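Local coordinates for protein sialidase B (Streptococcus pneumoniae serotype 4, PDB 4XJW) that cleaves terminal sialic acid from oligosaccharides, glycoproteins and glycolipids, acting as a family 33 glycoside hydrolase and intramolecular trans-sialidase, at residues S2-G7 with I170-K175; G29-V34 with N174-D179; A493-K498 with T516-T521. The protein carries 1 engineered substitution. One frame throughout, in Å; residues are numbered along the deposited sequence.

Contact 1: S2-G7 with I170-K175; sequences SPIFQG and ISLFNK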
loop_
_atom_site.group_PDB
_atom_site.type_symbol
_atom_site.label_atom_id
_atom_site.label_comp_id
_atom_site.label_asym_id
_atom_site.label_seq_id
_atom_site.Cartn_x
_atom_site.Cartn_y
_atom_site.Cartn_z
ATOM N N SER A 2 -18.511 -30.704 14.327
ATOM C CA SER A 2 -19.277 -30.730 13.093
ATOM C C SER A 2 -20.245 -29.555 13.088
ATOM O O SER A 2 -20.724 -29.130 14.142
ATOM C CB SER A 2 -20.064 -32.039 12.968
ATOM O OG SER A 2 -21.383 -31.883 13.478
ATOM N N PRO A 3 -20.538 -29.021 11.898
ATOM C CA PRO A 3 -21.533 -27.949 11.803
ATOM C C PRO A 3 -22.933 -28.439 12.174
ATOM O O PRO A 3 -23.295 -29.569 11.849
ATOM C CB PRO A 3 -21.478 -27.550 10.326
ATOM C CG PRO A 3 -20.908 -28.735 9.621
ATOM C CD PRO A 3 -19.953 -29.362 10.589
ATOM N N ILE A 4 -23.704 -27.598 12.859
ATOM C CA ILE A 4 -25.074 -27.937 13.222
ATOM C C ILE A 4 -25.986 -27.755 12.021
ATOM O O ILE A 4 -27.129 -28.220 12.011
ATOM C CB ILE A 4 -25.598 -27.040 14.360
ATOM C CG1 ILE A 4 -25.674 -25.580 13.895
ATOM C CG2 ILE A 4 -24.715 -27.179 15.585
ATOM C CD1 ILE A 4 -26.444 -24.663 14.826
ATOM N N PHE A 5 -25.470 -27.056 11.015
ATOM C CA PHE A 5 -26.189 -26.830 9.773
ATOM C C PHE A 5 -25.172 -26.658 8.658
ATOM O O PHE A 5 -24.096 -26.087 8.867
ATOM C CB PHE A 5 -27.075 -25.588 9.856
ATOM C CG PHE A 5 -27.550 -25.107 8.517
ATOM C CD1 PHE A 5 -28.518 -25.818 7.817
ATOM C CD2 PHE A 5 -27.011 -23.968 7.940
ATOM C CE1 PHE A 5 -28.950 -25.391 6.572
ATOM C CE2 PHE A 5 -27.436 -23.533 6.703
ATOM C CZ PHE A 5 -28.408 -24.247 6.014
ATOM N N GLN A 6 -25.515 -27.160 7.478
ATOM C CA GLN A 6 -24.651 -27.045 6.324
ATOM C C GLN A 6 -25.453 -27.223 5.048
ATOM O O GLN A 6 -26.054 -28.275 4.826
ATOM C CB GLN A 6 -23.537 -28.084 6.401
ATOM C CG GLN A 6 -22.534 -27.987 5.273
ATOM C CD GLN A 6 -21.327 -28.862 5.507
ATOM O OE1 GLN A 6 -21.438 -30.084 5.588
ATOM N NE2 GLN A 6 -20.161 -28.238 5.635
ATOM N N GLY A 7 -25.471 -26.188 4.214
ATOM C CA GLY A 7 -26.230 -26.222 2.977
ATOM C C GLY A 7 -25.540 -25.406 1.908
ATOM O O GLY A 7 -24.647 -24.616 2.215
ATOM N N ILE A 170 -22.651 -22.803 3.167
ATOM C CA ILE A 170 -22.758 -22.121 4.452
ATOM C C ILE A 170 -22.844 -23.127 5.600
ATOM O O ILE A 170 -23.622 -24.083 5.546
ATOM C CB ILE A 170 -23.937 -21.127 4.497
ATOM C CG1 ILE A 170 -23.997 -20.449 5.869
ATOM C CG2 ILE A 170 -25.262 -21.812 4.162
ATOM C CD1 ILE A 170 -25.050 -19.389 5.973
ATOM N N SER A 171 -22.015 -22.919 6.623
ATOM C CA SER A 171 -21.965 -23.810 7.779
ATOM C C SER A 171 -22.068 -22.997 9.067
ATOM O O SER A 171 -21.548 -21.886 9.144
ATOM C CB SER A 171 -20.662 -24.614 7.778
ATOM O OG SER A 171 -20.473 -25.290 6.554
ATOM N N LEU A 172 -22.731 -23.556 10.076
ATOM C CA LEU A 172 -22.869 -22.905 11.379
ATOM C C LEU A 172 -22.348 -23.873 12.440
ATOM O O LEU A 172 -22.659 -25.064 12.403
ATOM C CB LEU A 172 -24.341 -22.574 11.645
ATOM C CG LEU A 172 -24.890 -21.630 12.726
ATOM C CD1 LEU A 172 -24.296 -21.862 14.115
ATOM C CD2 LEU A 172 -24.758 -20.171 12.309
ATOM N N PHE A 173 -21.562 -23.361 13.380
ATOM C CA PHE A 173 -21.030 -24.163 14.478
ATOM C C PHE A 173 -21.403 -23.549 15.822
ATOM O O PHE A 173 -21.357 -22.328 15.979
ATOM C CB PHE A 173 -19.507 -24.261 14.387
ATOM C CG PHE A 173 -19.003 -24.701 13.046
ATOM C CD1 PHE A 173 -18.862 -23.790 12.008
ATOM C CD2 PHE A 173 -18.678 -26.030 12.817
ATOM C CE1 PHE A 173 -18.394 -24.194 10.771
ATOM C CE2 PHE A 173 -18.213 -26.440 11.580
ATOM C CZ PHE A 173 -18.074 -25.522 10.554
ATOM N N ASN A 174 -21.774 -24.385 16.791
ATOM C CA ASN A 174 -22.029 -23.906 18.151
ATOM C C ASN A 174 -20.746 -23.827 18.982
ATOM O O ASN A 174 -20.658 -24.362 20.091
ATOM C CB ASN A 174 -23.088 -24.769 18.847
ATOM C CG ASN A 174 -24.496 -24.495 18.338
ATOM O OD1 ASN A 174 -24.857 -23.351 18.044
ATOM N ND2 ASN A 174 -25.311 -25.543 18.258
ATOM N N LYS A 175 -19.754 -23.145 18.426
ATOM C CA LYS A 175 -18.489 -22.927 19.089
ATOM C C LYS A 175 -17.834 -21.711 18.443
ATOM O O LYS A 175 -18.092 -21.412 17.276
ATOM C CB LYS A 175 -17.609 -24.161 18.893
ATOM C CG LYS A 175 -16.251 -24.118 19.580
ATOM C CD LYS A 175 -15.449 -25.373 19.249
ATOM C CE LYS A 175 -13.996 -25.226 19.667
ATOM N NZ LYS A 175 -13.156 -26.357 19.167
HETATM O O HOH W 1 -21.474 -27.202 15.879
#
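I4 and L172 form the tightly packed part of this contact. Their side chains run side by side in the same direction, and I4 CD1 meets L172 CD1 at 3.6 Å. I4 CG1 sits between its backbone N and carbonyl carbon (chi1 64°), which lays the ethyl arm along L172 and turns CG2 to the amide of N174. That amide is held by other partners: N174 ND2 bonds to K26 O. F5 and I170 are buried on the same sheet face as L172, with F5 CE2 3.8 Å from I170 CG2. P3 and F173 also pack closely, at the partly exposed margin. P3 CB lies over one face of the F173 ring, 4.1 Å from its centroid, as a CH-pi contact.

The solvent side is looser. Exposed Q6 stands out from the sheet face beside S171. Its NE2 gives a hydrogen bond to S171 OG at 3.1 Å, the hydroxyl lying 22° out of the amide plane. At the exposed S2 end a water bridges S2 O and N174 N.

An antiparallel ladder joins the backbones. G7 and I170 exchange two bonds, L172 N donates to F5 O, and I4 N donates to L172 O at 2.8 Å. The register of the N-terminal strand on strand 166-173 is thus set by sequence-independent backbone bonds, while apolar I4, F5 and L172 pack one face against helix 20-23.

Contact 2: G29-V34 with N174-D179; sequences GESQTV and NKAISD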
loop_
_atom_site.group_PDB
_atom_site.type_symbol
_atom_site.label_atom_id
_atom_site.label_comp_id
_atom_site.label_asym_id
_atom_site.label_seq_id
_atom_site.Cartn_x
_atom_site.Cartn_y
_atom_site.Cartn_z
ATOM N N GLY A 29 -26.117 -22.439 23.080
ATOM C CA GLY A 29 -24.973 -21.844 23.734
ATOM C C GLY A 29 -24.756 -20.447 23.191
ATOM O O GLY A 29 -25.472 -20.000 22.283
ATOM N N GLU A 30 -23.756 -19.765 23.735
ATOM C CA GLU A 30 -23.581 -18.346 23.459
ATOM C C GLU A 30 -22.490 -18.028 22.444
ATOM O O GLU A 30 -22.278 -16.857 22.105
ATOM C CB GLU A 30 -23.320 -17.593 24.760
ATOM C CG GLU A 30 -24.508 -17.577 25.710
ATOM C CD GLU A 30 -24.137 -17.017 27.064
ATOM O OE1 GLU A 30 -22.973 -17.209 27.470
ATOM O OE2 GLU A 30 -24.999 -16.384 27.706
ATOM N N SER A 31 -21.808 -19.057 21.959
ATOM C CA SER A 31 -20.750 -18.866 20.976
ATOM C C SER A 31 -21.078 -19.557 19.662
ATOM O O SER A 31 -21.505 -20.714 19.646
ATOM C CB SER A 31 -19.409 -19.352 21.530
ATOM O OG SER A 31 -19.017 -18.573 22.640
ATOM N N GLN A 32 -20.857 -18.854 18.556
ATOM C CA GLN A 32 -21.153 -19.398 17.234
ATOM C C GLN A 32 -20.094 -18.990 16.223
ATOM O O GLN A 32 -19.442 -17.956 16.366
ATOM C CB GLN A 32 -22.530 -18.937 16.737
ATOM C CG GLN A 32 -23.711 -19.810 17.179
ATOM C CD GLN A 32 -24.132 -19.574 18.621
ATOM O OE1 GLN A 32 -23.998 -18.468 19.150
ATOM N NE2 GLN A 32 -24.653 -20.619 19.265
ATOM N N THR A 33 -19.931 -19.815 15.199
ATOM C CA THR A 33 -19.082 -19.476 14.073
ATOM C C THR A 33 -19.885 -19.704 12.814
ATOM O O THR A 33 -20.533 -20.742 12.671
ATOM C CB THR A 33 -17.818 -20.345 14.057
ATOM O OG1 THR A 33 -17.039 -20.038 15.215
ATOM C CG2 THR A 33 -16.987 -20.078 12.814
ATOM N N VAL A 34 -19.856 -18.727 11.911
ATOM C CA VAL A 34 -20.499 -18.857 10.609
ATOM C C VAL A 34 -19.407 -18.942 9.548
ATOM O O VAL A 34 -18.507 -18.105 9.516
ATOM C CB VAL A 34 -21.423 -17.660 10.309
ATOM C CG1 VAL A 34 -22.053 -17.823 8.933
ATOM C CG2 VAL A 34 -22.494 -17.528 11.377
ATOM N N ASN A 174 -21.774 -24.385 16.791
ATOM C CA ASN A 174 -22.029 -23.906 18.151
ATOM C C ASN A 174 -20.746 -23.827 18.982
ATOM O O ASN A 174 -20.658 -24.362 20.091
ATOM C CB ASN A 174 -23.088 -24.769 18.847
ATOM C CG ASN A 174 -24.496 -24.495 18.338
ATOM O OD1 ASN A 174 -24.857 -23.351 18.044
ATOM N ND2 ASN A 174 -25.311 -25.543 18.258
ATOM N N LYS A 175 -19.754 -23.145 18.426
ATOM C CA LYS A 175 -18.489 -22.927 19.089
ATOM C C LYS A 175 -17.834 -21.711 18.443
ATOM O O LYS A 175 -18.092 -21.412 17.276
ATOM C CB LYS A 175 -17.609 -24.161 18.893
ATOM C CG LYS A 175 -16.251 -24.118 19.580
ATOM C CD LYS A 175 -15.449 -25.373 19.249
ATOM C CE LYS A 175 -13.996 -25.226 19.667
ATOM N NZ LYS A 175 -13.156 -26.357 19.167
ATOM N N ALA A 176 -17.020 -20.999 19.211
ATOM C CA ALA A 176 -16.124 -19.991 18.647
ATOM C C ALA A 176 -14.842 -20.706 18.270
ATOM O O ALA A 176 -14.036 -21.037 19.147
ATOM C CB ALA A 176 -15.844 -18.906 19.662
ATOM N N ILE A 177 -14.648 -20.976 16.981
ATOM C CA ILE A 177 -13.438 -21.686 16.572
ATOM C C ILE A 177 -12.204 -20.792 16.693
ATOM O O ILE A 177 -12.276 -19.572 16.498
ATOM C CB ILE A 177 -13.532 -22.301 15.151
ATOM C CG1 ILE A 177 -13.519 -21.223 14.068
ATOM C CG2 ILE A 177 -14.753 -23.227 15.032
ATOM C CD1 ILE A 177 -13.358 -21.796 12.668
ATOM N N SER A 178 -11.076 -21.407 17.030
ATOM C CA SER A 178 -9.835 -20.681 17.268
ATOM C C SER A 178 -9.255 -20.119 15.983
ATOM O O SER A 178 -9.588 -20.573 14.885
ATOM C CB SER A 178 -8.796 -21.602 17.899
ATOM O OG SER A 178 -8.392 -22.599 16.976
ATOM N N ASP A 179 -8.377 -19.131 16.132
ATOM C CA ASP A 179 -7.650 -18.565 15.001
ATOM C C ASP A 179 -6.920 -19.671 14.233
ATOM O O ASP A 179 -6.920 -19.683 13.002
ATOM C CB ASP A 179 -6.665 -17.501 15.490
ATOM C CG ASP A 179 -6.141 -16.625 14.364
ATOM O OD1 ASP A 179 -6.905 -15.761 13.880
ATOM O OD2 ASP A 179 -4.968 -16.797 13.974
#
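T33 and K175 make the shortest hydrogen bond of this contact. T33 OG1 donates to K175 O at 2.7 Å, in the carbonyl plane and on a lone pair. The same hydroxyl accepts from I177 N at 3.1 Å, in a nearly straight bond (167°). One side-chain oxygen therefore grips two backbone groups of the loop, two residues apart. The rotamer serves both tasks: OG1 is anti to the carbonyl carbon of T33 (chi1 -65°), which turns it to the loop.

A second polar link joins two amides. Q32 NE2 donates to N174 OD1 at 3.0 Å, almost straight and in the plane of its own amide, although the two amide planes stand 89° apart. The bend of Q32 at chi2 brings NE2 round to this site. NE2 also donates to G29 O at 3.2 Å, so both bonds fix the rotation of the amide. N174 OD1 has a further donor in S28 N, and N174 ND2 bonds to K26 O.

The apolar contacts are few. T33 CG2 meets I177 CG1 at 3.9 Å, the side chains crossing at about a right angle. S31 CB lies 4.0 Å from A176 CB.

The loop that leaves strand 166-173 here crosses the start of its sheet neighbour, strand 32-39. T33 and A176 both touch V111 of strand 102-113, and the loop then runs on into helix 179-182, with S178 at its N-cap.

Contact 3: A493-K498 with T516-T521; sequences ASIPFK and TFFRTT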
loop_
_atom_site.group_PDB
_atom_site.type_symbol
_atom_site.label_atom_id
_atom_site.label_comp_id
_atom_site.label_asym_id
_atom_site.label_seq_id
_atom_site.Cartn_x
_atom_site.Cartn_y
_atom_site.Cartn_z
ATOM N N ALA A 493 12.264 18.137 -17.502
ATOM C CA ALA A 493 11.239 18.204 -18.526
ATOM C C ALA A 493 10.046 18.977 -17.977
ATOM O O ALA A 493 9.362 18.521 -17.064
ATOM C CB ALA A 493 10.820 16.815 -18.946
ATOM N N SER A 494 9.809 20.169 -18.514
ATOM C CA SER A 494 8.714 21.006 -18.029
ATOM C C SER A 494 7.368 20.341 -18.250
ATOM O O SER A 494 7.160 19.680 -19.264
ATOM C CB SER A 494 8.737 22.351 -18.752
ATOM O OG SER A 494 9.572 23.264 -18.076
ATOM N N ILE A 495 6.454 20.517 -17.300
ATOM C CA ILE A 495 5.100 20.007 -17.447
ATOM C C ILE A 495 4.093 21.121 -17.168
ATOM O O ILE A 495 4.332 21.979 -16.309
ATOM C CB ILE A 495 4.842 18.746 -16.559
ATOM C CG1 ILE A 495 5.054 19.064 -15.075
ATOM C CG2 ILE A 495 5.729 17.585 -16.994
ATOM C CD1 ILE A 495 4.860 17.850 -14.159
ATOM N N PRO A 496 2.963 21.118 -17.894
ATOM C CA PRO A 496 1.999 22.228 -17.786
ATOM C C PRO A 496 1.282 22.269 -16.432
ATOM O O PRO A 496 0.081 22.548 -16.386
ATOM C CB PRO A 496 0.985 21.922 -18.901
ATOM C CG PRO A 496 1.652 20.903 -19.797
ATOM C CD PRO A 496 2.555 20.124 -18.901
ATOM N N PHE A 497 2.014 22.023 -15.348
ATOM C CA PHE A 497 1.416 21.842 -14.032
ATOM C C PHE A 497 2.218 22.494 -12.926
ATOM O O PHE A 497 3.442 22.370 -12.873
ATOM C CB PHE A 497 1.264 20.346 -13.719
ATOM C CG PHE A 497 0.442 19.606 -14.726
ATOM C CD1 PHE A 497 -0.928 19.798 -14.785
ATOM C CD2 PHE A 497 1.040 18.728 -15.624
ATOM C CE1 PHE A 497 -1.692 19.133 -15.718
ATOM C CE2 PHE A 497 0.279 18.053 -16.565
ATOM C CZ PHE A 497 -1.090 18.263 -16.614
ATOM N N LYS A 498 1.517 23.196 -12.043
ATOM C CA LYS A 498 2.115 23.645 -10.800
ATOM C C LYS A 498 1.735 22.697 -9.675
ATOM O O LYS A 498 0.571 22.314 -9.533
ATOM C CB LYS A 498 1.656 25.061 -10.457
ATOM C CG LYS A 498 2.476 26.141 -11.117
ATOM C CD LYS A 498 1.981 27.511 -10.692
ATOM C CE LYS A 498 2.676 28.619 -11.465
ATOM N NZ LYS A 498 2.018 29.933 -11.229
ATOM N N THR A 516 7.372 8.160 -21.211
ATOM C CA THR A 516 7.032 8.309 -19.800
ATOM C C THR A 516 5.548 8.591 -19.670
ATOM O O THR A 516 5.052 9.516 -20.302
ATOM C CB THR A 516 7.817 9.462 -19.189
ATOM O OG1 THR A 516 9.224 9.220 -19.343
ATOM C CG2 THR A 516 7.492 9.612 -17.714
ATOM N N PHE A 517 4.845 7.790 -18.869
ATOM C CA PHE A 517 3.432 8.015 -18.564
ATOM C C PHE A 517 3.335 8.595 -17.168
ATOM O O PHE A 517 3.992 8.113 -16.244
ATOM C CB PHE A 517 2.644 6.703 -18.648
ATOM C CG PHE A 517 2.730 6.039 -19.994
ATOM C CD1 PHE A 517 1.886 6.419 -21.032
ATOM C CD2 PHE A 517 3.669 5.055 -20.228
ATOM C CE1 PHE A 517 1.962 5.815 -22.266
ATOM C CE2 PHE A 517 3.759 4.444 -21.473
ATOM C CZ PHE A 517 2.910 4.826 -22.493
ATOM N N PHE A 518 2.534 9.643 -16.994
ATOM C CA PHE A 518 2.458 10.257 -15.674
ATOM C C PHE A 518 1.108 10.812 -15.262
ATOM O O PHE A 518 0.272 11.166 -16.089
ATOM C CB PHE A 518 3.575 11.293 -15.452
ATOM C CG PHE A 518 3.507 12.501 -16.366
ATOM C CD1 PHE A 518 3.911 12.409 -17.689
ATOM C CD2 PHE A 518 3.067 13.724 -15.878
ATOM C CE1 PHE A 518 3.869 13.524 -18.524
ATOM C CE2 PHE A 518 3.031 14.837 -16.695
ATOM C CZ PHE A 518 3.432 14.735 -18.023
ATOM N N ARG A 519 0.925 10.841 -13.952
ATOM C CA ARG A 519 -0.272 11.341 -13.300
ATOM C C ARG A 519 -0.333 12.861 -13.414
ATOM O O ARG A 519 0.701 13.531 -13.340
ATOM C CB ARG A 519 -0.191 10.912 -11.828
ATOM C CG ARG A 519 -1.236 11.493 -10.902
ATOM C CD ARG A 519 -0.946 11.007 -9.487
ATOM N NE ARG A 519 -1.748 11.727 -8.506
ATOM C CZ ARG A 519 -1.693 11.508 -7.201
ATOM N NH1 ARG A 519 -0.876 10.582 -6.722
ATOM N NH2 ARG A 519 -2.461 12.210 -6.378
ATOM N N THR A 520 -1.548 13.398 -13.583
ATOM C CA THR A 520 -1.768 14.844 -13.697
ATOM C C THR A 520 -2.945 15.298 -12.838
ATOM O O THR A 520 -3.482 14.540 -12.030
ATOM C CB THR A 520 -2.061 15.298 -15.145
ATOM O OG1 THR A 520 -3.365 14.856 -15.548
ATOM C CG2 THR A 520 -1.011 14.764 -16.110
ATOM N N THR A 521 -3.370 16.543 -13.055
ATOM C CA THR A 521 -4.504 17.116 -12.333
ATOM C C THR A 521 -5.693 17.312 -13.267
ATOM O O THR A 521 -6.687 17.935 -12.899
ATOM C CB THR A 521 -4.129 18.462 -11.697
ATOM O OG1 THR A 521 -3.519 19.304 -12.684
ATOM C CG2 THR A 521 -3.176 18.265 -10.530
#
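F497 packs against T520 and T521. T520 CB and T521 OG1 approach the F497 ring obliquely from the same side of its plane, T520 near CZ and T521 near CD1. F497 CZ is 3.4 Å from T520 CB and 3.5 Å from T520 CG2. T521 OG1 is 3.4 Å from F497 CD1. F497 CG is anti to its own carbonyl carbon (chi1 -58°), and this carries the ring across to the two threonines. I495 CG2 lies 3.8 Å from F518 CZ, the two side chains overlapping at their ends with opposite senses. F497 CE2 meets F518 CE2 at 4.2 Å. No hydrogen bond crosses the contact.

The next shell sets these groups in place. T520 OG1 bonds to K524 O and T522 OG1, while its methyl remains against F497. F518 also packs on L476, A504 and A526, and I495 on L476 and M528. Strand 489-494 ends one sheet and strand 513-518 belongs to the next, so the contact joins neighbouring blades of the beta-propeller catalytic domain.

R519 lies between F518 and T520, and its side chain leaves the backbone away from segment 493-498. It is a probable substrate-binding arginine, by similarity. Its NH1 forms a salt bridge with E503 OE2, a predicted active-site residue, and its NE bonds to Y551 O. The chemistry divides at this point: an apolar cluster packs one side of the segment, and a charged group from the same backbone serves the probable sialic acid site.

Contacts 1 and 2 lie in the N-terminal concanavalin-like domain, with centres 10 Å apart, and both are partly buried. They share N174 and K175. Contact 1 pairs strand 5-13 with 166-173; contact 2 fastens the loop after 166-173 to strand 32-39, its neighbour in the same sheet. F173 N and T33 O probably form a hydrogen bond between them at 2.9 Å. Contact 1 relies on a backbone ladder with apolar packing, contact 2 on side chains binding a loop. Contact 3 is buried in the catalytic domain, on the opposite side of the chain's centre. Unlike the others it has no hydrogen bond across it, and it adjoins probable active-site residues.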